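Local coordinates for FMN-binding protein (Syntrophomonas wolfei subsp. wolfei, PDB 3IN6), which binds flavin mononucleotide, with two flavin sites formed where its two subunits meet, and is probably a redox flavoprotein of undetermined substrate, at residues 24-29 against 96-101; 50-55 against 60-65; 72-77 against 133-138. One frame throughout, in Å; residues are numbered along the deposited sequence.

Contact 1 (24-29 against 96-101); sequences SLINAN and IRVYVE. With FMN (flavin mononucleotide), chain E.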
# COMPACT_ATOMS: atom_id res chain seq x y z
N SER A 24 -3.57 -13.63 -12.25
CA SER A 24 -3.26 -12.82 -13.43
C SER A 24 -2.51 -11.54 -13.10
O SER A 24 -1.47 -11.26 -13.70
CB SER A 24 -4.52 -12.46 -14.19
OG SER A 24 -5.03 -13.60 -14.86
N LEU A 25 -3.04 -10.77 -12.15
CA LEU A 25 -2.46 -9.47 -11.81
C LEU A 25 -1.09 -9.59 -11.13
O LEU A 25 -0.20 -8.81 -11.40
CB LEU A 25 -3.44 -8.65 -10.97
CG LEU A 25 -4.72 -8.21 -11.69
CD1 LEU A 25 -5.79 -7.76 -10.73
CD2 LEU A 25 -4.39 -7.11 -12.69
N ILE A 26 -0.93 -10.55 -10.22
CA ILE A 26 0.36 -10.74 -9.58
C ILE A 26 1.41 -11.17 -10.61
O ILE A 26 2.46 -10.53 -10.75
CB ILE A 26 0.31 -11.77 -8.44
CG1 ILE A 26 -0.50 -11.22 -7.26
CG2 ILE A 26 1.72 -12.11 -7.96
CD1 ILE A 26 0.17 -10.03 -6.54
N ASN A 27 1.11 -12.22 -11.36
CA ASN A 27 2.10 -12.75 -12.29
C ASN A 27 2.45 -11.82 -13.46
O ASN A 27 3.52 -11.96 -14.05
CB ASN A 27 1.68 -14.15 -12.76
CG ASN A 27 1.72 -15.18 -11.65
OD1 ASN A 27 2.37 -14.97 -10.60
ND2 ASN A 27 1.05 -16.30 -11.87
N ALA A 28 1.58 -10.86 -13.77
CA ALA A 28 1.87 -9.86 -14.82
C ALA A 28 3.03 -8.93 -14.42
O ALA A 28 3.71 -8.37 -15.27
CB ALA A 28 0.64 -9.03 -15.15
N ASN A 29 3.24 -8.78 -13.11
CA ASN A 29 4.33 -7.96 -12.56
C ASN A 29 4.25 -6.48 -12.99
O ASN A 29 5.18 -5.93 -13.55
CB ASN A 29 5.72 -8.56 -12.89
CG ASN A 29 6.01 -9.87 -12.14
OD1 ASN A 29 7.13 -10.35 -12.17
ND2 ASN A 29 5.02 -10.42 -11.44
N ILE A 96 -6.32 -5.80 -7.19
CA ILE A 96 -6.60 -6.87 -6.24
C ILE A 96 -5.79 -6.63 -4.98
O ILE A 96 -4.77 -5.91 -5.02
CB ILE A 96 -6.19 -8.24 -6.84
CG1 ILE A 96 -6.76 -9.44 -6.06
CG2 ILE A 96 -4.63 -8.33 -6.98
CD1 ILE A 96 -8.29 -9.64 -6.19
N ARG A 97 -6.24 -7.22 -3.88
CA ARG A 97 -5.50 -7.18 -2.63
C ARG A 97 -5.29 -8.60 -2.20
O ARG A 97 -6.25 -9.37 -2.09
CB ARG A 97 -6.26 -6.45 -1.54
CG ARG A 97 -6.26 -4.96 -1.70
CD ARG A 97 -7.07 -4.27 -0.60
NE ARG A 97 -8.48 -4.62 -0.62
CZ ARG A 97 -9.39 -4.12 0.23
NH1 ARG A 97 -9.03 -3.25 1.16
NH2 ARG A 97 -10.65 -4.50 0.14
N VAL A 98 -4.02 -8.96 -1.99
CA VAL A 98 -3.68 -10.30 -1.55
C VAL A 98 -2.96 -10.23 -0.20
O VAL A 98 -1.83 -9.73 -0.12
CB VAL A 98 -2.77 -11.00 -2.57
CG1 VAL A 98 -2.55 -12.42 -2.17
CG2 VAL A 98 -3.36 -10.93 -4.01
N TYR A 99 -3.60 -10.76 0.84
CA TYR A 99 -3.06 -10.77 2.20
C TYR A 99 -2.23 -12.00 2.45
O TYR A 99 -2.66 -13.13 2.18
CB TYR A 99 -4.20 -10.70 3.22
CG TYR A 99 -5.03 -9.46 3.07
CD1 TYR A 99 -6.00 -9.37 2.09
CD2 TYR A 99 -4.87 -8.38 3.93
CE1 TYR A 99 -6.77 -8.26 1.95
CE2 TYR A 99 -5.63 -7.24 3.77
CZ TYR A 99 -6.59 -7.20 2.80
OH TYR A 99 -7.37 -6.08 2.62
N VAL A 100 -1.06 -11.80 3.05
CA VAL A 100 -0.08 -12.85 3.17
C VAL A 100 0.61 -12.96 4.53
O VAL A 100 0.57 -12.05 5.35
CB VAL A 100 1.04 -12.63 2.12
CG1 VAL A 100 0.50 -12.73 0.66
CG2 VAL A 100 1.73 -11.26 2.35
N GLU A 101 1.26 -14.09 4.73
CA GLU A 101 2.11 -14.32 5.89
C GLU A 101 3.40 -14.95 5.39
O GLU A 101 3.35 -15.86 4.58
CB GLU A 101 1.45 -15.23 6.90
CG GLU A 101 0.23 -14.63 7.53
CD GLU A 101 -0.38 -15.52 8.61
OE1 GLU A 101 0.08 -16.67 8.79
OE2 GLU A 101 -1.34 -15.05 9.28
N1 FMN E . -13.12 5.51 0.96
C2 FMN E . -12.99 6.46 1.94
O2 FMN E . -13.45 6.24 3.06
N3 FMN E . -12.33 7.65 1.66
C4 FMN E . -11.81 7.89 0.40
O4 FMN E . -11.24 8.95 0.15
C4A FMN E . -11.95 6.93 -0.59
N5 FMN E . -11.44 7.16 -1.86
C5A FMN E . -11.58 6.20 -2.84
C6 FMN E . -11.05 6.46 -4.10
C7 FMN E . -11.18 5.53 -5.12
C7M FMN E . -10.60 5.83 -6.47
C8 FMN E . -11.82 4.31 -4.87
C8M FMN E . -11.94 3.29 -5.96
C9 FMN E . -12.34 4.04 -3.60
C9A FMN E . -12.23 4.99 -2.57
N10 FMN E . -12.74 4.76 -1.28
C10 FMN E . -12.61 5.73 -0.31
C1' FMN E . -13.47 3.49 -0.91
C2' FMN E . -12.62 2.49 -0.13
O2' FMN E . -11.45 2.19 -0.85
C3' FMN E . -13.44 1.22 0.14
O3' FMN E . -14.43 1.56 1.10
C4' FMN E . -12.58 0.04 0.60
O4' FMN E . -13.29 -1.18 0.52
C5' FMN E . -12.13 0.20 2.04
O5' FMN E . -11.30 -0.87 2.39
P FMN E . -11.24 -1.42 3.91
O1P FMN E . -10.76 -0.32 4.82
O2P FMN E . -10.25 -2.56 3.93
O3P FMN E . -12.60 -1.94 4.36
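Ile96, within strand 92-106, lodges against Leu25 near the end of the long N-terminal helix 2-28, a helix laid on the antiparallel sheet of what is consistent with an FMN-binding split barrel. The Leu25 methyl CD1 presses on Ile96 CB at 3.9 Å, and Ile96 CG2 lies nearly as close to it. With CG1 anti to the backbone N (chi1 -166°), Ile96 leaves this CB and CG2 side to meet the leucine, while its longer branch leads away. Leu18 and Ala22, earlier on the same helix, add to the cover.

Arg97 turns its side chain to the opposite face of the sheet. Bent at chi3 (-63°), it brings NH1 within 3.1 Å of the phosphate oxygen O2P of an FMN, with the phosphorus lying in the plane of the guanidinium at its edge; NH1 also bonds to Ile46 O of the second subunit.

Val98 returns to the helix side, where its CG2 touches Ile26 CG1 at 4.3 Å, a looser apolar contact. Tyr99 faces the flavin side again, its hydroxyl bonded to Asn45 OD1 of the second subunit. That same OH lies 3.4 Å above the plane of the Arg97 guanidinium, displaced from over its centre.

Contact 2 (50-55 against 60-65); sequences SVLEMI and IICARF. With FMN (flavin mononucleotide), chain C.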
# COMPACT_ATOMS: atom_id res chain seq x y z
N SER A 50 7.58 -5.64 -7.48
CA SER A 50 6.98 -6.32 -8.63
C SER A 50 7.67 -7.63 -9.13
O SER A 50 7.11 -8.27 -10.03
CB SER A 50 6.84 -5.34 -9.81
OG SER A 50 8.11 -5.01 -10.35
N VAL A 51 8.84 -8.03 -8.60
CA VAL A 51 9.44 -9.31 -9.06
C VAL A 51 8.76 -10.44 -8.28
O VAL A 51 9.31 -10.98 -7.30
CB VAL A 51 10.96 -9.35 -8.91
CG1 VAL A 51 11.51 -10.67 -9.49
CG2 VAL A 51 11.59 -8.18 -9.63
N LEU A 52 7.56 -10.80 -8.74
CA LEU A 52 6.68 -11.76 -8.04
C LEU A 52 6.10 -12.86 -8.90
O LEU A 52 5.96 -12.72 -10.12
CB LEU A 52 5.44 -11.03 -7.52
CG LEU A 52 5.52 -9.86 -6.56
CD1 LEU A 52 4.10 -9.40 -6.30
CD2 LEU A 52 6.23 -10.28 -5.25
N GLU A 53 5.66 -13.91 -8.22
CA GLU A 53 4.97 -15.02 -8.85
C GLU A 53 4.07 -15.75 -7.86
O GLU A 53 4.48 -16.08 -6.72
CB GLU A 53 6.00 -15.98 -9.45
CG GLU A 53 5.38 -17.11 -10.25
CD GLU A 53 6.41 -17.91 -11.02
OE1 GLU A 53 7.52 -17.39 -11.28
OE2 GLU A 53 6.11 -19.05 -11.40
N MSE A 54 2.82 -15.98 -8.27
CA MSE A 54 1.86 -16.75 -7.48
C MSE A 54 1.87 -18.18 -8.02
O MSE A 54 1.81 -18.40 -9.23
CB MSE A 54 0.47 -16.13 -7.54
CG MSE A 54 -0.65 -17.00 -7.03
SE MSE A 54 -2.25 -15.92 -6.92
CE MSE A 54 -3.60 -17.30 -6.60
N ILE A 55 2.02 -19.14 -7.10
CA ILE A 55 2.10 -20.57 -7.40
C ILE A 55 0.91 -21.24 -6.72
O ILE A 55 0.66 -21.04 -5.52
CB ILE A 55 3.44 -21.17 -6.87
CG1 ILE A 55 4.64 -20.46 -7.52
CG2 ILE A 55 3.51 -22.67 -7.12
CD1 ILE A 55 5.95 -20.70 -6.81
N ILE A 60 2.85 -17.09 -2.77
CA ILE A 60 3.43 -16.00 -3.55
C ILE A 60 4.92 -16.01 -3.21
O ILE A 60 5.30 -16.13 -2.04
CB ILE A 60 2.82 -14.59 -3.27
CG1 ILE A 60 1.40 -14.50 -3.81
CG2 ILE A 60 3.65 -13.50 -3.96
CD1 ILE A 60 0.67 -13.26 -3.33
N ILE A 61 5.75 -15.97 -4.24
CA ILE A 61 7.20 -15.89 -4.06
C ILE A 61 7.63 -14.55 -4.62
O ILE A 61 7.04 -13.99 -5.55
CB ILE A 61 8.02 -17.06 -4.65
CG1 ILE A 61 7.81 -17.22 -6.16
CG2 ILE A 61 7.66 -18.38 -3.95
CD1 ILE A 61 8.89 -18.09 -6.81
N CYS A 62 8.70 -14.04 -4.05
CA CYS A 62 9.13 -12.71 -4.31
C CYS A 62 10.65 -12.60 -4.17
O CYS A 62 11.24 -13.18 -3.24
CB CYS A 62 8.41 -11.89 -3.25
SG CYS A 62 9.00 -10.33 -2.84
N ALA A 63 11.27 -11.89 -5.11
CA ALA A 63 12.71 -11.67 -5.08
C ALA A 63 13.00 -10.53 -4.13
O ALA A 63 12.41 -9.46 -4.24
CB ALA A 63 13.22 -11.32 -6.46
N ARG A 64 13.90 -10.75 -3.18
CA ARG A 64 14.30 -9.67 -2.30
C ARG A 64 15.72 -9.22 -2.65
O ARG A 64 16.71 -9.94 -2.41
CB ARG A 64 14.15 -10.06 -0.84
CG ARG A 64 14.32 -8.89 0.12
CD ARG A 64 15.72 -8.84 0.61
NE ARG A 64 16.12 -7.57 1.21
CZ ARG A 64 17.12 -7.45 2.07
NH1 ARG A 64 17.81 -8.53 2.45
NH2 ARG A 64 17.44 -6.27 2.57
N PHE A 65 15.81 -8.04 -3.28
CA PHE A 65 17.09 -7.44 -3.65
C PHE A 65 17.28 -6.05 -3.02
O PHE A 65 18.41 -5.66 -2.74
CB PHE A 65 17.30 -7.43 -5.17
CG PHE A 65 16.22 -6.74 -5.95
CD1 PHE A 65 15.08 -7.43 -6.37
CD2 PHE A 65 16.36 -5.40 -6.33
CE1 PHE A 65 14.09 -6.80 -7.13
CE2 PHE A 65 15.36 -4.75 -7.09
CZ PHE A 65 14.23 -5.45 -7.48
N1 FMN C . 12.62 -4.43 -4.47
C2 FMN C . 12.61 -5.77 -4.14
O2 FMN C . 13.30 -6.19 -3.20
N3 FMN C . 11.82 -6.66 -4.86
C4 FMN C . 11.05 -6.21 -5.93
O4 FMN C . 10.35 -7.03 -6.56
C4A FMN C . 11.08 -4.85 -6.28
N5 FMN C . 10.33 -4.36 -7.34
C5A FMN C . 10.34 -3.02 -7.69
C6 FMN C . 9.56 -2.57 -8.76
C7 FMN C . 9.57 -1.22 -9.12
C7M FMN C . 8.73 -0.77 -10.28
C8 FMN C . 10.36 -0.31 -8.40
C8M FMN C . 10.37 1.16 -8.77
C9 FMN C . 11.13 -0.75 -7.32
C9A FMN C . 11.13 -2.12 -6.96
N10 FMN C . 11.89 -2.60 -5.88
C10 FMN C . 11.87 -3.96 -5.54
C1' FMN C . 12.77 -1.67 -5.08
C2' FMN C . 12.13 -1.23 -3.76
O2' FMN C . 10.86 -0.66 -3.99
C3' FMN C . 13.08 -0.24 -3.06
O3' FMN C . 14.20 -0.96 -2.59
C4' FMN C . 12.43 0.53 -1.90
O4' FMN C . 13.27 1.58 -1.50
C5' FMN C . 12.16 -0.36 -0.69
O5' FMN C . 11.50 0.40 0.29
P FMN C . 11.65 0.06 1.87
O1P FMN C . 13.02 0.42 2.37
O2P FMN C . 11.40 -1.41 2.17
O3P FMN C . 10.66 0.97 2.52
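Val51 and Phe65 cross at about a right angle, the valine methyl CG2 meeting the ring edge at CE1 (3.8 Å), where the hairpin of strands 52-55 and 59-64 runs into the flavin pocket. With CG between the backbone N and the carbonyl carbon (chi1 57°), Phe65 lays one ring face over the pyrimidine part of the FMN, its CE1 at 3.2 Å from the flavin N3. Replacing the ring by an alanine is likely to leave that flavin face without its aromatic cover and Val51 CG2 without its neighbour.

The other valine methyl, CG1, packs on Ala63 CB at 3.5 Å. Both residues also read the flavin with their backbones: Val51 N donates to O4 at 2.7 Å, and the flavin N3 donates to Ala63 O.

Farther along the antiparallel pair, side chains alternate between the faces. Glu53 and Ile61 form a hydrogen-bonded pair, Ile61 N reaching Glu53 O at 2.8 Å and nearly straight (172°); the Glu53 carboxylate goes on to salt bridges with Arg114 and Arg118. Ile61 CD1 meets Ile55 CD1, the two side chains passing at a slant. On the other face Met54 packs more loosely on Ile60; the tight spot there is Leu52 CD2, 3.4 Å from Cys62 CB.

Contact 3 (72-77 against 133-138); sequences ANLKET and LVFKIV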
# COMPACT_ATOMS: atom_id res chain seq x y z
N ALA A 72 12.94 -6.30 7.03
CA ALA A 72 13.07 -6.26 8.49
C ALA A 72 11.69 -6.41 9.16
O ALA A 72 11.57 -7.10 10.17
CB ALA A 72 13.72 -4.96 8.95
N ASN A 73 10.67 -5.75 8.62
CA ASN A 73 9.29 -5.89 9.14
C ASN A 73 8.79 -7.35 9.04
O ASN A 73 8.33 -7.96 10.04
CB ASN A 73 8.36 -4.95 8.40
CG ASN A 73 8.54 -3.50 8.81
OD1 ASN A 73 9.16 -3.20 9.84
ND2 ASN A 73 7.98 -2.59 8.04
N LEU A 74 8.94 -7.94 7.86
CA LEU A 74 8.51 -9.33 7.66
C LEU A 74 9.17 -10.26 8.66
O LEU A 74 8.51 -11.16 9.18
CB LEU A 74 8.77 -9.78 6.23
CG LEU A 74 7.89 -9.07 5.20
CD1 LEU A 74 8.37 -9.38 3.78
CD2 LEU A 74 6.38 -9.42 5.40
N LYS A 75 10.44 -10.03 8.99
CA LYS A 75 11.12 -10.90 9.97
C LYS A 75 10.65 -10.63 11.39
O LYS A 75 10.78 -11.50 12.24
CB LYS A 75 12.65 -10.75 9.91
CG LYS A 75 13.30 -11.02 8.56
CD LYS A 75 13.10 -12.43 8.03
CE LYS A 75 13.89 -13.47 8.84
NZ LYS A 75 13.76 -14.82 8.24
N GLU A 76 10.14 -9.43 11.67
CA GLU A 76 9.61 -9.12 13.01
C GLU A 76 8.20 -9.65 13.22
O GLU A 76 7.91 -10.26 14.24
CB GLU A 76 9.56 -7.61 13.30
CG GLU A 76 10.88 -7.03 13.60
CD GLU A 76 10.83 -5.59 14.07
OE1 GLU A 76 9.79 -5.09 14.55
OE2 GLU A 76 11.88 -4.95 13.94
N THR A 77 7.32 -9.39 12.26
CA THR A 77 5.91 -9.74 12.40
C THR A 77 5.39 -10.77 11.42
O THR A 77 4.35 -11.39 11.68
CB THR A 77 5.04 -8.48 12.21
OG1 THR A 77 5.16 -7.99 10.86
CG2 THR A 77 5.45 -7.42 13.18
N LEU A 133 11.64 -14.78 -0.86
CA LEU A 133 10.66 -14.76 0.20
C LEU A 133 9.48 -15.61 -0.25
O LEU A 133 8.97 -15.44 -1.35
CB LEU A 133 10.20 -13.33 0.52
CG LEU A 133 11.29 -12.36 0.96
CD1 LEU A 133 10.68 -11.00 1.18
CD2 LEU A 133 12.02 -12.87 2.22
N VAL A 134 9.06 -16.54 0.61
CA VAL A 134 7.95 -17.41 0.28
C VAL A 134 6.78 -17.02 1.15
O VAL A 134 6.90 -17.07 2.38
CB VAL A 134 8.32 -18.90 0.48
CG1 VAL A 134 7.18 -19.79 -0.01
CG2 VAL A 134 9.64 -19.22 -0.26
N PHE A 135 5.67 -16.64 0.53
CA PHE A 135 4.47 -16.25 1.28
C PHE A 135 3.32 -17.24 1.17
O PHE A 135 3.12 -17.84 0.14
CB PHE A 135 3.92 -14.89 0.84
CG PHE A 135 4.89 -13.75 0.97
CD1 PHE A 135 4.94 -13.00 2.13
CD2 PHE A 135 5.71 -13.38 -0.10
CE1 PHE A 135 5.83 -11.91 2.25
CE2 PHE A 135 6.59 -12.30 0.00
CZ PHE A 135 6.65 -11.57 1.19
N LYS A 136 2.55 -17.36 2.25
CA LYS A 136 1.32 -18.14 2.25
C LYS A 136 0.22 -17.13 2.08
O LYS A 136 0.21 -16.10 2.78
CB LYS A 136 1.14 -18.90 3.57
CG LYS A 136 -0.26 -19.52 3.74
CD LYS A 136 -0.41 -20.15 5.14
CE LYS A 136 -1.84 -20.66 5.38
NZ LYS A 136 -2.03 -21.22 6.76
N ILE A 137 -0.70 -17.40 1.15
CA ILE A 137 -1.82 -16.51 0.90
C ILE A 137 -2.87 -16.82 1.95
O ILE A 137 -3.29 -17.96 2.10
CB ILE A 137 -2.46 -16.71 -0.47
CG1 ILE A 137 -1.48 -16.35 -1.60
CG2 ILE A 137 -3.73 -15.88 -0.56
CD1 ILE A 137 -1.98 -16.67 -2.94
N VAL A 138 -3.34 -15.78 2.62
CA VAL A 138 -4.28 -15.91 3.72
C VAL A 138 -5.70 -15.43 3.38
O VAL A 138 -6.68 -15.93 3.94
CB VAL A 138 -3.69 -15.17 4.95
CG1 VAL A 138 -4.74 -14.61 5.85
CG2 VAL A 138 -2.73 -16.12 5.70
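Asn73 O, one residue before the Leu74 that meets Leu133 and Phe135, is gripped by two backbone N-H groups: Thr77 N at 2.8 Å in the regular helical pattern, and Glu76 N in a weak second bond. These bonds belong to the last turns of the short helix 68-77, which packs on strand 131-141 of the antiparallel sheet in a fold consistent with the FMN-binding split barrel. The contact is a plain case of a single helix side chain meeting two side chains of a strand. It buries 112 Å² in all, and the meeting is wholly apolar.

Leu74 is that side chain. Its CG stands anti to the carbonyl carbon (chi1 -68°), and the extended chain beyond carries CD1 to the strand, where one methyl serves two partners. Leu133 CD1 touches it at 3.8 Å, the two leucines meeting at an intermediate angle. Phe135 CZ touches the same methyl at 3.8 Å, and here the side chains lie at about a right angle, with CD1 near the plane of the ring and at its edge. Leu133 points toward the helix, while Phe135 brings only the far end of its ring to it; Val134 between them takes no part.

Strand 33-38 closes in around the leucine through Leu35 and Thr37. Polar ties fasten the rest of the helix to the same region: Asn73 ND2 bonds to Thr37 OG1 and Thr77 OG1 to Val38 O, while Lys75 NZ, on a more exposed side, forms a salt bridge with Asp105. Thr77 also packs on Tyr42 of the second subunit.

The second methyl of Leu74 follows the first along the ring edge, more loosely: its CD2 lies 4.1 Å from Phe135 CE1.

In the fold
All three contacts reach one antiparallel sheet. Contacts 1 and 2 lie closest, their centres about 9 Å apart, and the end of helix 2-28 probably joins them through Asn27 OD1 to Met54 N (2.6 Å) and Asn29 ND2 to Leu52 O. Contacts 2 and 3, with centres about 12 Å apart, share neighbouring strands: Ile60 O pairs with Phe135 N, and Cys62 CB packs on Phe135 CE2 at 3.7 Å. Strand 96-101 flanks 133-138 on its other side. Contact 2 holds the flavin ring of one FMN, while Arg97 of contact 1 reaches the phosphate of the other; contact 3 stands back, the Leu133 side chain about 7 Å from a bound flavin.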